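Local atomic coordinates of 4-imidazolone-5-propanoate amidohydrolase (PDB entry 2OOF), a protein that catalyses the hydrolytic opening of the imidazolone-5-propanoate ring to N-formimidoyl-L-glutamate, the third step of histidine degradation. Residues A208-V213 with A238-M243. Residues are numbered along the deposited sequence; the frame is centred on the assembly and turned at random.
With FE (Fe (III) ion), chain B.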
ATOM      1  N   ALA A 208       9.479  -6.420  10.946  1.00 23.06           N
ATOM      2  CA  ALA A 208       8.321  -5.546  10.809  1.00 25.33           C
ATOM      3  C   ALA A 208       8.667  -4.061  10.730  1.00 26.44           C
ATOM      4  O   ALA A 208       9.319  -3.523  11.625  1.00 28.68           O
ATOM      5  CB  ALA A 208       7.358  -5.786  11.972  1.00 23.59           C
ATOM      6  N   ASP A 209       8.219  -3.398   9.667  1.00 25.81           N
ATOM      7  CA  ASP A 209       8.485  -1.971   9.506  1.00 25.34           C
ATOM      8  C   ASP A 209       7.407  -1.179  10.229  1.00 25.02           C
ATOM      9  O   ASP A 209       7.624  -0.034  10.613  1.00 26.08           O
ATOM     10  CB  ASP A 209       8.514  -1.580   8.027  1.00 23.14           C
ATOM     11  CG  ASP A 209       9.618  -2.277   7.270  1.00 24.53           C
ATOM     12  OD1 ASP A 209      10.732  -2.387   7.829  1.00 22.19           O
ATOM     13  OD2 ASP A 209       9.382  -2.704   6.119  1.00 23.05           O
ATOM     14  N   ALA A 210       6.244  -1.797  10.409  1.00 23.65           N
ATOM     15  CA  ALA A 210       5.136  -1.156  11.110  1.00 22.23           C
ATOM     16  C   ALA A 210       4.171  -2.208  11.670  1.00 21.92           C
ATOM     17  O   ALA A 210       4.265  -3.390  11.338  1.00 22.09           O
ATOM     18  CB  ALA A 210       4.395  -0.211  10.164  1.00 20.25           C
ATOM     19  N   VAL A 211       3.250  -1.760  12.522  1.00 22.80           N
ATOM     20  CA  VAL A 211       2.247  -2.625  13.133  1.00 23.34           C
ATOM     21  C   VAL A 211       0.854  -2.087  12.785  1.00 25.98           C
ATOM     22  O   VAL A 211       0.629  -0.880  12.814  1.00 27.21           O
ATOM     23  CB  VAL A 211       2.424  -2.678  14.667  1.00 22.66           C
ATOM     24  CG1 VAL A 211       1.315  -3.517  15.299  1.00 20.73           C
ATOM     25  CG2 VAL A 211       3.791  -3.270  15.005  1.00 22.01           C
ATOM     26  N   ASP A 212      -0.076  -2.989  12.469  1.00 28.51           N
ATOM     27  CA  ASP A 212      -1.441  -2.629  12.070  1.00 30.45           C
ATOM     28  C   ASP A 212      -2.491  -3.468  12.800  1.00 31.77           C
ATOM     29  O   ASP A 212      -2.201  -4.577  13.252  1.00 32.59           O
ATOM     30  CB  ASP A 212      -1.558  -2.814  10.555  1.00 31.06           C
ATOM     31  CG  ASP A 212      -2.930  -2.468  10.000  1.00 33.76           C
ATOM     32  OD1 ASP A 212      -3.690  -1.685  10.613  1.00 33.00           O
ATOM     33  OD2 ASP A 212      -3.235  -2.977   8.902  1.00 35.99           O
ATOM     34  N   VAL A 213      -3.705  -2.933  12.907  1.00 33.80           N
ATOM     35  CA  VAL A 213      -4.797  -3.613  13.605  1.00 33.44           C
ATOM     36  C   VAL A 213      -6.121  -3.509  12.859  1.00 36.94           C
ATOM     37  O   VAL A 213      -6.425  -2.502  12.211  1.00 36.26           O
ATOM     38  CB  VAL A 213      -5.050  -2.989  15.021  1.00 32.27           C
ATOM     39  CG1 VAL A 213      -6.196  -3.701  15.715  1.00 28.14           C
ATOM     40  CG2 VAL A 213      -3.801  -3.068  15.878  1.00 31.18           C
ATOM     41  N   ALA A 238       6.494   1.848  13.911  1.00 32.97           N
ATOM     42  CA  ALA A 238       5.430   2.738  13.471  1.00 32.01           C
ATOM     43  C   ALA A 238       4.110   1.973  13.503  1.00 31.71           C
ATOM     44  O   ALA A 238       4.111   0.738  13.480  1.00 31.52           O
ATOM     45  CB  ALA A 238       5.726   3.230  12.063  1.00 29.85           C
ATOM     46  N   VAL A 239       2.992   2.695  13.554  1.00 32.69           N
ATOM     47  CA  VAL A 239       1.673   2.058  13.599  1.00 33.27           C
ATOM     48  C   VAL A 239       0.685   2.592  12.565  1.00 34.46           C
ATOM     49  O   VAL A 239       0.908   3.633  11.952  1.00 33.45           O
ATOM     50  CB  VAL A 239       1.020   2.212  14.997  1.00 34.60           C
ATOM     51  CG1 VAL A 239       1.922   1.597  16.060  1.00 32.95           C
ATOM     52  CG2 VAL A 239       0.757   3.692  15.294  1.00 32.48           C
ATOM     53  N   LYS A 240      -0.417   1.869  12.398  1.00 36.67           N
ATOM     54  CA  LYS A 240      -1.467   2.232  11.454  1.00 39.61           C
ATOM     55  C   LYS A 240      -2.672   1.351  11.776  1.00 40.73           C
ATOM     56  O   LYS A 240      -2.583   0.480  12.645  1.00 40.44           O
ATOM     57  CB  LYS A 240      -1.000   1.981  10.012  1.00 40.26           C
ATOM     58  CG  LYS A 240      -0.856   0.505   9.664  1.00 41.71           C
ATOM     59  CD  LYS A 240      -0.469   0.278   8.208  1.00 42.23           C
ATOM     60  CE  LYS A 240       0.959   0.707   7.926  1.00 42.70           C
ATOM     61  NZ  LYS A 240       1.355   0.440   6.519  1.00 39.11           N
ATOM     62  N   GLY A 241      -3.789   1.551  11.082  1.00 42.45           N
ATOM     63  CA  GLY A 241      -4.951   0.728  11.377  1.00 43.29           C
ATOM     64  C   GLY A 241      -6.037   0.557  10.331  1.00 44.40           C
ATOM     65  O   GLY A 241      -6.231   1.399   9.456  1.00 44.17           O
ATOM     66  N   HIS A 242      -6.739  -0.569  10.429  1.00 44.69           N
ATOM     67  CA  HIS A 242      -7.858  -0.886   9.547  1.00 46.51           C
ATOM     68  C   HIS A 242      -9.073  -0.329  10.286  1.00 45.69           C
ATOM     69  O   HIS A 242      -9.517  -0.937  11.260  1.00 44.32           O
ATOM     70  CB  HIS A 242      -8.044  -2.408   9.417  1.00 49.08           C
ATOM     71  CG  HIS A 242      -7.324  -3.030   8.260  1.00 51.74           C
ATOM     72  ND1 HIS A 242      -5.949  -3.093   8.177  1.00 51.94           N
ATOM     73  CD2 HIS A 242      -7.796  -3.663   7.158  1.00 52.53           C
ATOM     74  CE1 HIS A 242      -5.607  -3.743   7.077  1.00 52.69           C
ATOM     75  NE2 HIS A 242      -6.709  -4.099   6.442  1.00 53.08           N
HETATM   76  N   MSE A 243      -9.619   0.806   9.865  1.00 46.17           N
HETATM   77  CA  MSE A 243     -10.770   1.307  10.601  1.00 46.95           C
HETATM   78  C   MSE A 243     -11.928   1.969   9.887  1.00 44.35           C
HETATM   79  O   MSE A 243     -11.803   2.496   8.778  1.00 41.94           O
HETATM   80  CB  MSE A 243     -10.316   2.218  11.733  1.00 54.01           C
HETATM   81  CG  MSE A 243      -9.892   1.470  12.989  1.00 60.96           C
HETATM   82 SE   MSE A 243      -8.129   2.027  13.340  1.00 69.22          SE
HETATM   83  CE  MSE A 243      -7.576   0.801  14.723  1.00 65.94           C
TER
HETATM   84 FE    FE B 500      -6.544  -4.667   4.224  1.00 36.00          FE
HETATM   85  O   HOH W   1       8.639   1.418  12.361  1.00 32.79           O
HETATM   86  O   HOH W   2      -8.908  -5.021   4.068  1.00 24.76           O
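His242 N donates to Val213 O at 2.6 Å in a nearly straight bond, the N-H...O angle being 166°. The same residue meets Asp212 through its ring: ND1 gives a weak, bent hydrogen bond to OD2, 2.8 Å away. The carboxylate lies at the ring edge and is turned only 23° from the ring plane. The ring is thus held at both nitrogens, for NE2 binds the iron(III) ion at 2.3 Å. Even through a weak bond, this second-shell acceptor may make the imidazole somewhat more electron-rich toward the metal. With CG anti to the backbone N (chi1 -180°), the carboxylate of Asp212 reaches across to the neighbouring strand. Lys141 makes a long, weak ion pair with it.

Further back, Val211 N donates to Ala238 O at 2.8 Å, and Lys240 N returns a weak bond to Val211 O. A water bridges Asp209 O and Ala238 N, donating to the first and accepting from the second. Lys240 lays its CG against Asp212 CB at 3.5 Å, the two side chains crossing at about a right angle. A bend at chi3 carries its amine onward to a salt bridge with Glu139. Ala210 CB meets Ala238 CB on this face. Val211 and Val213 point to the other face, against helix 222-234.

The strands run parallel with that helix between them in sequence, a beta-alpha-beta unit of the amidohydrolase TIM barrel. His242 joins His72, Asp317 and a water at the mononuclear metal site.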